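Local atomic coordinates of cobalamin biosynthesis precorrin-6Y methylase (CbiE) (Archaeoglobus fulgidus, PDB entry 2BB3), a protein that probably methylates a precorrin intermediate in cobalamin (vitamin B12) biosynthesis, drawing on S-adenosyl-L-methionine, and here holds the by-product S-adenosyl-L-homocysteine. Residues I111-D114 / V115-I119; P121-S124 / S125-A129; E185-M189 / E190-I194. All blocks are in the same frame, centred on the assembly; numbering follows the deposited sequence.

Contact 1. Residues I111-D114 / V115-I119; sequences IAED and VEIKI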
loop_
_atom_site.group_PDB
_atom_site.type_symbol
_atom_site.label_atom_id
_atom_site.label_comp_id
_atom_site.label_asym_id
_atom_site.label_seq_id
_atom_site.Cartn_x
_atom_site.Cartn_y
_atom_site.Cartn_z
ATOM N N ILE A 111 -7.455 -5.753 -22.373
ATOM C CA ILE A 111 -8.629 -6.574 -22.591
ATOM C C ILE A 111 -9.876 -5.750 -22.900
ATOM O O ILE A 111 -10.160 -4.769 -22.221
ATOM C CB ILE A 111 -8.872 -7.479 -21.357
ATOM C CG1 ILE A 111 -7.642 -8.366 -21.140
ATOM C CG2 ILE A 111 -10.131 -8.311 -21.552
ATOM C CD1 ILE A 111 -7.664 -9.154 -19.841
ATOM N N ALA A 112 -10.594 -6.143 -23.953
ATOM C CA ALA A 112 -11.821 -5.455 -24.353
ATOM C C ALA A 112 -12.857 -5.778 -23.293
ATOM O O ALA A 112 -13.470 -6.849 -23.291
ATOM C CB ALA A 112 -12.278 -5.928 -25.718
ATOM N N GLU A 113 -13.035 -4.816 -22.398
ATOM C CA GLU A 113 -13.905 -4.898 -21.235
ATOM C C GLU A 113 -15.422 -5.011 -21.417
ATOM O O GLU A 113 -16.102 -4.007 -21.607
ATOM C CB GLU A 113 -13.614 -3.672 -20.359
ATOM C CG GLU A 113 -14.222 -3.733 -18.969
ATOM C CD GLU A 113 -13.295 -4.379 -17.959
ATOM O OE1 GLU A 113 -12.864 -5.532 -18.186
ATOM O OE2 GLU A 113 -12.999 -3.727 -16.933
ATOM N N ASP A 114 -15.966 -6.218 -21.347
ATOM C CA ASP A 114 -17.421 -6.373 -21.414
ATOM C C ASP A 114 -17.869 -6.471 -19.953
ATOM O O ASP A 114 -18.605 -5.616 -19.463
ATOM C CB ASP A 114 -17.831 -7.643 -22.161
ATOM C CG ASP A 114 -19.337 -7.889 -22.101
ATOM O OD1 ASP A 114 -20.101 -6.924 -22.320
ATOM O OD2 ASP A 114 -19.753 -9.043 -21.835
ATOM N N VAL A 115 -17.410 -7.517 -19.273
ATOM C CA VAL A 115 -17.701 -7.706 -17.865
ATOM C C VAL A 115 -16.890 -6.668 -17.076
ATOM O O VAL A 115 -15.770 -6.325 -17.443
ATOM C CB VAL A 115 -17.349 -9.164 -17.417
ATOM C CG1 VAL A 115 -16.405 -9.790 -18.409
ATOM C CG2 VAL A 115 -16.729 -9.178 -16.032
ATOM N N GLU A 116 -17.470 -6.160 -15.998
ATOM C CA GLU A 116 -16.810 -5.162 -15.179
ATOM C C GLU A 116 -15.861 -5.818 -14.176
ATOM O O GLU A 116 -16.054 -6.962 -13.780
ATOM C CB GLU A 116 -17.872 -4.359 -14.432
ATOM C CG GLU A 116 -17.375 -3.079 -13.791
ATOM C CD GLU A 116 -18.471 -2.377 -13.003
ATOM O OE1 GLU A 116 -19.600 -2.263 -13.537
ATOM O OE2 GLU A 116 -18.205 -1.938 -11.858
ATOM N N ILE A 117 -14.813 -5.111 -13.782
ATOM C CA ILE A 117 -13.929 -5.679 -12.794
ATOM C C ILE A 117 -13.744 -4.695 -11.634
ATOM O O ILE A 117 -13.609 -3.494 -11.841
ATOM C CB ILE A 117 -12.561 -6.127 -13.411
ATOM C CG1 ILE A 117 -11.419 -5.325 -12.816
ATOM C CG2 ILE A 117 -12.595 -6.065 -14.926
ATOM C CD1 ILE A 117 -11.019 -5.853 -11.477
ATOM N N LYS A 118 -13.790 -5.223 -10.416
ATOM C CA LYS A 118 -13.611 -4.433 -9.204
ATOM C C LYS A 118 -12.433 -4.997 -8.399
ATOM O O LYS A 118 -12.273 -6.225 -8.272
ATOM C CB LYS A 118 -14.895 -4.436 -8.355
ATOM C CG LYS A 118 -15.970 -3.464 -8.870
ATOM C CD LYS A 118 -17.362 -3.718 -8.267
ATOM C CE LYS A 118 -17.485 -3.140 -6.859
ATOM N NZ LYS A 118 -18.818 -3.430 -6.232
ATOM N N ILE A 119 -11.616 -4.096 -7.860
ATOM C CA ILE A 119 -10.445 -4.471 -7.101
ATOM C C ILE A 119 -10.624 -4.291 -5.599
ATOM O O ILE A 119 -11.120 -3.263 -5.150
ATOM C CB ILE A 119 -9.224 -3.599 -7.511
ATOM C CG1 ILE A 119 -9.047 -3.608 -9.033
ATOM C CG2 ILE A 119 -7.976 -4.070 -6.762
ATOM C CD1 ILE A 119 -8.786 -4.956 -9.619
HETATM O O HOH W 1 -14.354 -2.299 -15.242
#
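Glu113 reaches over Val115 to Ile117, a local contact at the loop-to-strand junction where the chain leaves helix 105-109 and enters strand 116-120, an outermost strand of the parallel sheet within this chain. It is a worked example of how an acidic side chain and one water can meet the start of a strand at the border of a sheet. From CB, the Glu113 chain places CG anti to the backbone N (chi1 -168°) and then bends at the next bond (chi2 90°), which folds the carboxylate forward over the strand that follows. CG comes first to the backbone of Val115, lying 3.4 Å from Val115 O. CD settles near the same carbonyl oxygen and also approaches the CG2 methyl of Ile117, 3.5 Å away. Both carboxylate oxygens lie against that methyl, Glu113 OE2 the nearer at 3.1 Å from Ile117 CG2, the two side chains crossing at about a right angle. Glu113 OE1 alone also comes within 3.1 Å of Val115 O, a meeting of two acceptors that contributes no bond and is likely to disfavour the charged form slightly.

Val115, by contrast, is buried, its side chain on Met83 of helix 76-88. Glu116 and Lys118 pair with strand 23-28 through their backbones, whereas Ile117 turns its carbonyl to Lys134 of the second subunit. The N-H of Ile117 is served by water instead: a single molecule donates to Glu113 OE2 at 2.6 Å and accepts from Ile117 N at 3.2 Å, joining the loop acid to the strand.

Contact 2. Residues P121-S124 / S125-A129; sequences PAIS and SVQVA. With SAH (S-adenosyl-L-homocysteine), chain C.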
loop_
_atom_site.group_PDB
_atom_site.type_symbol
_atom_site.label_atom_id
_atom_site.label_comp_id
_atom_site.label_asym_id
_atom_site.label_seq_id
_atom_site.Cartn_x
_atom_site.Cartn_y
_atom_site.Cartn_z
ATOM N N PRO A 121 -8.300 -4.152 -2.332
ATOM C CA PRO A 121 -6.922 -4.009 -1.829
ATOM C C PRO A 121 -6.557 -4.949 -0.693
ATOM O O PRO A 121 -7.411 -5.388 0.052
ATOM C CB PRO A 121 -6.868 -2.571 -1.323
ATOM C CG PRO A 121 -8.038 -1.890 -1.980
ATOM C CD PRO A 121 -9.091 -2.948 -2.019
ATOM N N ALA A 122 -5.270 -5.245 -0.556
ATOM C CA ALA A 122 -4.786 -6.068 0.548
ATOM C C ALA A 122 -3.389 -5.534 0.881
ATOM O O ALA A 122 -2.902 -4.644 0.201
ATOM C CB ALA A 122 -4.724 -7.539 0.137
ATOM N N ILE A 123 -2.739 -6.081 1.898
ATOM C CA ILE A 123 -1.410 -5.621 2.266
ATOM C C ILE A 123 -0.316 -6.222 1.387
ATOM O O ILE A 123 -0.214 -7.438 1.234
ATOM C CB ILE A 123 -1.187 -5.885 3.771
ATOM C CG1 ILE A 123 -2.039 -4.842 4.535
ATOM C CG2 ILE A 123 0.301 -5.789 4.146
ATOM C CD1 ILE A 123 -2.386 -5.237 5.889
ATOM N N SER A 124 0.484 -5.349 0.779
ATOM C CA SER A 124 1.532 -5.779 -0.136
ATOM C C SER A 124 2.883 -5.981 0.513
ATOM O O SER A 124 3.129 -5.514 1.623
ATOM C CB SER A 124 1.683 -4.770 -1.281
ATOM O OG SER A 124 2.156 -3.533 -0.799
ATOM N N SER A 125 3.766 -6.672 -0.200
ATOM C CA SER A 125 5.100 -6.928 0.310
ATOM C C SER A 125 5.786 -5.570 0.396
ATOM O O SER A 125 6.717 -5.366 1.192
ATOM C CB SER A 125 5.861 -7.881 -0.622
ATOM O OG SER A 125 5.910 -7.388 -1.948
ATOM N N VAL A 126 5.326 -4.644 -0.433
ATOM C CA VAL A 126 5.863 -3.300 -0.416
ATOM C C VAL A 126 5.574 -2.667 0.940
ATOM O O VAL A 126 6.460 -2.075 1.555
ATOM C CB VAL A 126 5.265 -2.426 -1.552
ATOM C CG1 VAL A 126 5.481 -0.913 -1.220
ATOM C CG2 VAL A 126 5.953 -2.775 -2.876
ATOM N N GLN A 127 4.347 -2.804 1.419
ATOM C CA GLN A 127 3.994 -2.248 2.722
ATOM C C GLN A 127 4.749 -2.906 3.861
ATOM O O GLN A 127 5.188 -2.233 4.805
ATOM C CB GLN A 127 2.494 -2.401 2.980
ATOM C CG GLN A 127 1.638 -1.393 2.256
ATOM C CD GLN A 127 0.190 -1.779 2.281
ATOM O OE1 GLN A 127 -0.247 -2.609 1.485
ATOM N NE2 GLN A 127 -0.568 -1.202 3.221
ATOM N N VAL A 128 4.890 -4.226 3.786
ATOM C CA VAL A 128 5.603 -4.934 4.843
ATOM C C VAL A 128 7.062 -4.465 4.889
ATOM O O VAL A 128 7.586 -4.219 5.972
ATOM C CB VAL A 128 5.498 -6.468 4.634
ATOM C CG1 VAL A 128 6.393 -7.210 5.601
ATOM C CG2 VAL A 128 4.046 -6.906 4.829
ATOM N N ALA A 129 7.697 -4.304 3.723
ATOM C CA ALA A 129 9.095 -3.845 3.670
ATOM C C ALA A 129 9.237 -2.419 4.228
ATOM O O ALA A 129 10.139 -2.123 5.013
ATOM C CB ALA A 129 9.632 -3.895 2.208
HETATM N N SAH C . 0.954 -8.331 -5.538
HETATM C CA SAH C . 2.115 -8.548 -4.774
HETATM C CB SAH C . 3.374 -8.518 -5.639
HETATM C CG SAH C . 3.595 -9.442 -6.828
HETATM S SD SAH C . 4.916 -9.097 -7.959
HETATM C C SAH C . 2.101 -7.587 -3.641
HETATM O O SAH C . 2.919 -7.872 -2.861
HETATM O OXT SAH C . 1.356 -6.646 -3.607
HETATM C "C5'" SAH C . 5.895 -10.287 -7.089
HETATM C "C4'" SAH C . 7.101 -9.716 -6.366
HETATM O "O4'" SAH C . 6.811 -9.157 -5.145
HETATM C "C3'" SAH C . 8.270 -10.633 -6.174
HETATM O "O3'" SAH C . 9.066 -10.771 -7.274
HETATM C "C2'" SAH C . 8.957 -9.953 -5.046
HETATM O "O2'" SAH C . 9.855 -9.022 -5.472
HETATM C "C1'" SAH C . 7.868 -9.265 -4.306
HETATM N N9 SAH C . 7.433 -10.059 -3.182
HETATM C C8 SAH C . 6.293 -10.675 -3.100
HETATM N N7 SAH C . 6.149 -11.258 -1.962
HETATM C C5 SAH C . 7.202 -11.022 -1.279
HETATM C C6 SAH C . 7.561 -11.387 -0.024
HETATM N N6 SAH C . 6.834 -12.120 0.738
HETATM N N1 SAH C . 8.724 -10.973 0.434
HETATM C C2 SAH C . 9.523 -10.223 -0.332
HETATM N N3 SAH C . 9.147 -9.876 -1.541
HETATM C C4 SAH C . 8.015 -10.271 -2.024
HETATM O O HOH W 2 0.046 -1.878 -1.607
#
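Ser124 and Gln127 form a capping box at the start of helix 125-133, each residue's side chain accepting from the other's backbone N-H. Gln127 N donates to Ser124 OG at 3.2 Å, while Ser124 N donates to Gln127 OE1 over 2.9 Å, nearly straight at 167° but arriving from above the plane of the amide carbonyl. Ser124 OG can accept because it stands between its own N and carbonyl carbon (chi1 66°), turned back over the opening helix turn. The box is a worked example of a capped helix start that lies beside a ligand: just beyond the cap, Ser125 N points almost straight (175°) at the carboxylate O of S-adenosyl-L-homocysteine, 3.0 Å away, and Ser125 OG gives the same oxygen a second bond of 3.2 Å. The positive end of the helix dipole would probably add to this grip.

In the next shell, one water accepts from Ser124 OG at 2.8 Å and donates to Gln127 OE1, bridging the two side chains of the box. Val128 N closes the first helical turn on Ser124 O, and Ile123 CG2 meets Val128 CG2 at 4.0 Å. Gln127 NE2 also reaches Asp98 of the second subunit in a weak bond. With an alanine in place of Gln127, the buried Ser124 N-H is likely to lose its acceptor, the water one of its two holds, and that Asp98 a weak partner. The helix also lies against the mixed sheet, with Val126 on Leu164 and Leu166 of strand 162-167, and Ser125 and Ala129 on Ile210 of strand 209-213.

Contact 3. Residues E185-M189 / E190-I194; sequences ENLCM and EGERI. With SAH (S-adenosyl-L-homocysteine), chain C.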
loop_
_atom_site.group_PDB
_atom_site.type_symbol
_atom_site.label_atom_id
_atom_site.label_comp_id
_atom_site.label_asym_id
_atom_site.label_seq_id
_atom_site.Cartn_x
_atom_site.Cartn_y
_atom_site.Cartn_z
ATOM N N GLU A 185 14.096 -10.365 1.936
ATOM C CA GLU A 185 13.732 -11.641 1.355
ATOM C C GLU A 185 12.689 -12.427 2.104
ATOM O O GLU A 185 12.737 -12.559 3.337
ATOM C CB GLU A 185 14.989 -12.514 1.235
ATOM C CG GLU A 185 16.118 -11.826 0.510
ATOM C CD GLU A 185 17.416 -12.613 0.557
ATOM O OE1 GLU A 185 17.889 -12.922 1.676
ATOM O OE2 GLU A 185 17.964 -12.924 -0.523
ATOM N N ASN A 186 11.742 -12.957 1.342
ATOM C CA ASN A 186 10.697 -13.802 1.898
ATOM C C ASN A 186 10.019 -13.199 3.126
ATOM O O ASN A 186 9.860 -13.873 4.143
ATOM C CB ASN A 186 11.322 -15.157 2.246
ATOM C CG ASN A 186 12.307 -15.623 1.183
ATOM O OD1 ASN A 186 12.019 -15.569 -0.016
ATOM N ND2 ASN A 186 13.475 -16.084 1.618
ATOM N N LEU A 187 9.617 -11.935 3.034
ATOM C CA LEU A 187 8.959 -11.283 4.151
ATOM C C LEU A 187 7.776 -12.123 4.619
ATOM O O LEU A 187 6.951 -12.572 3.816
ATOM C CB LEU A 187 8.494 -9.881 3.748
ATOM C CG LEU A 187 9.665 -8.942 3.459
ATOM C CD1 LEU A 187 9.169 -7.577 2.983
ATOM C CD2 LEU A 187 10.512 -8.772 4.728
ATOM N N CYS A 188 7.730 -12.361 5.926
ATOM C CA CYS A 188 6.655 -13.138 6.524
ATOM C C CYS A 188 6.590 -14.598 6.110
ATOM O O CYS A 188 5.557 -15.229 6.259
ATOM C CB CYS A 188 5.324 -12.478 6.210
ATOM S SG CYS A 188 4.898 -11.157 7.359
HETATM N N MSE A 189 7.682 -15.130 5.582
HETATM C CA MSE A 189 7.717 -16.534 5.191
HETATM C C MSE A 189 8.779 -17.230 6.042
HETATM O O MSE A 189 9.613 -16.568 6.675
HETATM C CB MSE A 189 8.055 -16.673 3.709
HETATM C CG MSE A 189 7.068 -15.979 2.772
HETATM SE SE MSE A 189 7.683 -15.956 0.930
HETATM C CE MSE A 189 6.367 -14.805 0.209
ATOM N N GLU A 190 8.749 -18.552 6.045
ATOM C CA GLU A 190 9.698 -19.330 6.818
ATOM C C GLU A 190 11.128 -18.807 6.719
ATOM O O GLU A 190 11.801 -18.600 7.729
ATOM C CB GLU A 190 9.671 -20.787 6.335
ATOM C CG GLU A 190 10.180 -20.972 4.905
ATOM C CD GLU A 190 11.630 -21.432 4.843
ATOM O OE1 GLU A 190 12.251 -21.300 3.771
ATOM O OE2 GLU A 190 12.143 -21.939 5.859
ATOM N N GLY A 191 11.569 -18.563 5.488
ATOM C CA GLY A 191 12.941 -18.153 5.278
ATOM C C GLY A 191 13.210 -16.666 5.198
ATOM O O GLY A 191 14.139 -16.256 4.510
ATOM N N GLU A 192 12.418 -15.867 5.901
ATOM C CA GLU A 192 12.595 -14.421 5.895
ATOM C C GLU A 192 13.999 -13.983 6.301
ATOM O O GLU A 192 14.515 -14.407 7.328
ATOM C CB GLU A 192 11.583 -13.759 6.844
ATOM C CG GLU A 192 11.754 -12.247 6.927
ATOM C CD GLU A 192 10.827 -11.601 7.935
ATOM O OE1 GLU A 192 11.336 -11.011 8.909
ATOM O OE2 GLU A 192 9.588 -11.679 7.767
ATOM N N ARG A 193 14.604 -13.124 5.494
ATOM C CA ARG A 193 15.941 -12.607 5.759
ATOM C C ARG A 193 16.067 -11.162 5.328
ATOM O O ARG A 193 15.502 -10.762 4.317
ATOM C CB ARG A 193 17.007 -13.354 4.955
ATOM C CG ARG A 193 17.325 -14.755 5.353
ATOM C CD ARG A 193 18.572 -15.209 4.572
ATOM N NE ARG A 193 18.376 -15.070 3.130
ATOM C CZ ARG A 193 17.661 -15.905 2.379
ATOM N NH1 ARG A 193 17.533 -15.679 1.075
ATOM N NH2 ARG A 193 17.098 -16.982 2.915
ATOM N N ILE A 194 16.827 -10.380 6.081
ATOM C CA ILE A 194 17.085 -9.008 5.683
ATOM C C ILE A 194 18.610 -8.924 5.603
ATOM O O ILE A 194 19.295 -9.215 6.569
ATOM C CB ILE A 194 16.517 -7.975 6.697
ATOM C CG1 ILE A 194 14.982 -8.045 6.729
ATOM C CG2 ILE A 194 16.957 -6.567 6.293
ATOM C CD1 ILE A 194 14.345 -6.928 7.582
HETATM N N SAH C . 0.954 -8.331 -5.538
HETATM C CA SAH C . 2.115 -8.548 -4.774
HETATM C CB SAH C . 3.374 -8.518 -5.639
HETATM C CG SAH C . 3.595 -9.442 -6.828
HETATM S SD SAH C . 4.916 -9.097 -7.959
HETATM C C SAH C . 2.101 -7.587 -3.641
HETATM O O SAH C . 2.919 -7.872 -2.861
HETATM O OXT SAH C . 1.356 -6.646 -3.607
HETATM C "C5'" SAH C . 5.895 -10.287 -7.089
HETATM C "C4'" SAH C . 7.101 -9.716 -6.366
HETATM O "O4'" SAH C . 6.811 -9.157 -5.145
HETATM C "C3'" SAH C . 8.270 -10.633 -6.174
HETATM O "O3'" SAH C . 9.066 -10.771 -7.274
HETATM C "C2'" SAH C . 8.957 -9.953 -5.046
HETATM O "O2'" SAH C . 9.855 -9.022 -5.472
HETATM C "C1'" SAH C . 7.868 -9.265 -4.306
HETATM N N9 SAH C . 7.433 -10.059 -3.182
HETATM C C8 SAH C . 6.293 -10.675 -3.100
HETATM N N7 SAH C . 6.149 -11.258 -1.962
HETATM C C5 SAH C . 7.202 -11.022 -1.279
HETATM C C6 SAH C . 7.561 -11.387 -0.024
HETATM N N6 SAH C . 6.834 -12.120 0.738
HETATM N N1 SAH C . 8.724 -10.973 0.434
HETATM C C2 SAH C . 9.523 -10.223 -0.332
HETATM N N3 SAH C . 9.147 -9.876 -1.541
HETATM C C4 SAH C . 8.015 -10.271 -2.024
#
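Glu192 carries its CG anti to the backbone N (chi1 178°) and stays extended beyond it, so that its carboxylate spans a beta-hairpin loop to Cys188 N; Arg193, in contrast, bends at chi3 and curls its guanidinium back to Glu185. The hairpin joins strands 180-185 and 193-198, and illustrates how two successive turns, type II from Asn186 to Met189 and type I from Met189 to Glu192, can present backbone atoms to a ligand. At its base Glu185 and Arg193 form an antiparallel hydrogen-bonded pair, with Glu185 N to Arg193 O at 2.8 Å and Arg193 N to Glu185 O at 2.9 Å. Their side chains add a salt bridge at the guanidinium edge, with the two flat groups nearly perpendicular; its bonds are weak and the place of Glu185 OE1 is doubtful. Arg193 also pairs with Glu205, and Glu185 with Arg195.

Farther up, Asn186 ND2 donates across the loop to Gly191 O at 3.0 Å, straight (176°) and in its own amide plane, though above the plane of the glycine carbonyl. Asn186 OD1 is held by Ser206. The disulfide from Cys188 to Cys32 tethers the turn, and Arg132 of helix 125-133 is a second partner for Glu192 OE2. Thus shaped, the loop offers Leu187 N to N1 of the S-adenosyl-L-homocysteine adenine at 2.9 Å. One residue on, Cys188 N meets the anti lone pair of Glu192 OE2, 2.7 Å away at 166°.

How the contacts relate
Contact 1 stands apart from the ligand, while contacts 2 and 3 both touch it. Contact 1 is partly buried, at the rim of the parallel sheet, and its polar link is made through water; contact 2 is wholly buried, with direct bonds in a helix cap; contact 3 is a partly buried hairpin of the mixed sheet, rich in backbone pairing and charge. Contacts 1 and 2 follow one another along the chain, their centres 24 Å apart, and both touch the second subunit. Contacts 2 and 3 meet, Leu187 CD1 lying 3.8 Å from Val128 CG1. Their hydrogen bonds divide the ligand, Ser125 gripping the carboxylate and Leu187 the adenine edge, although Ser125 CB also packs on the adenine.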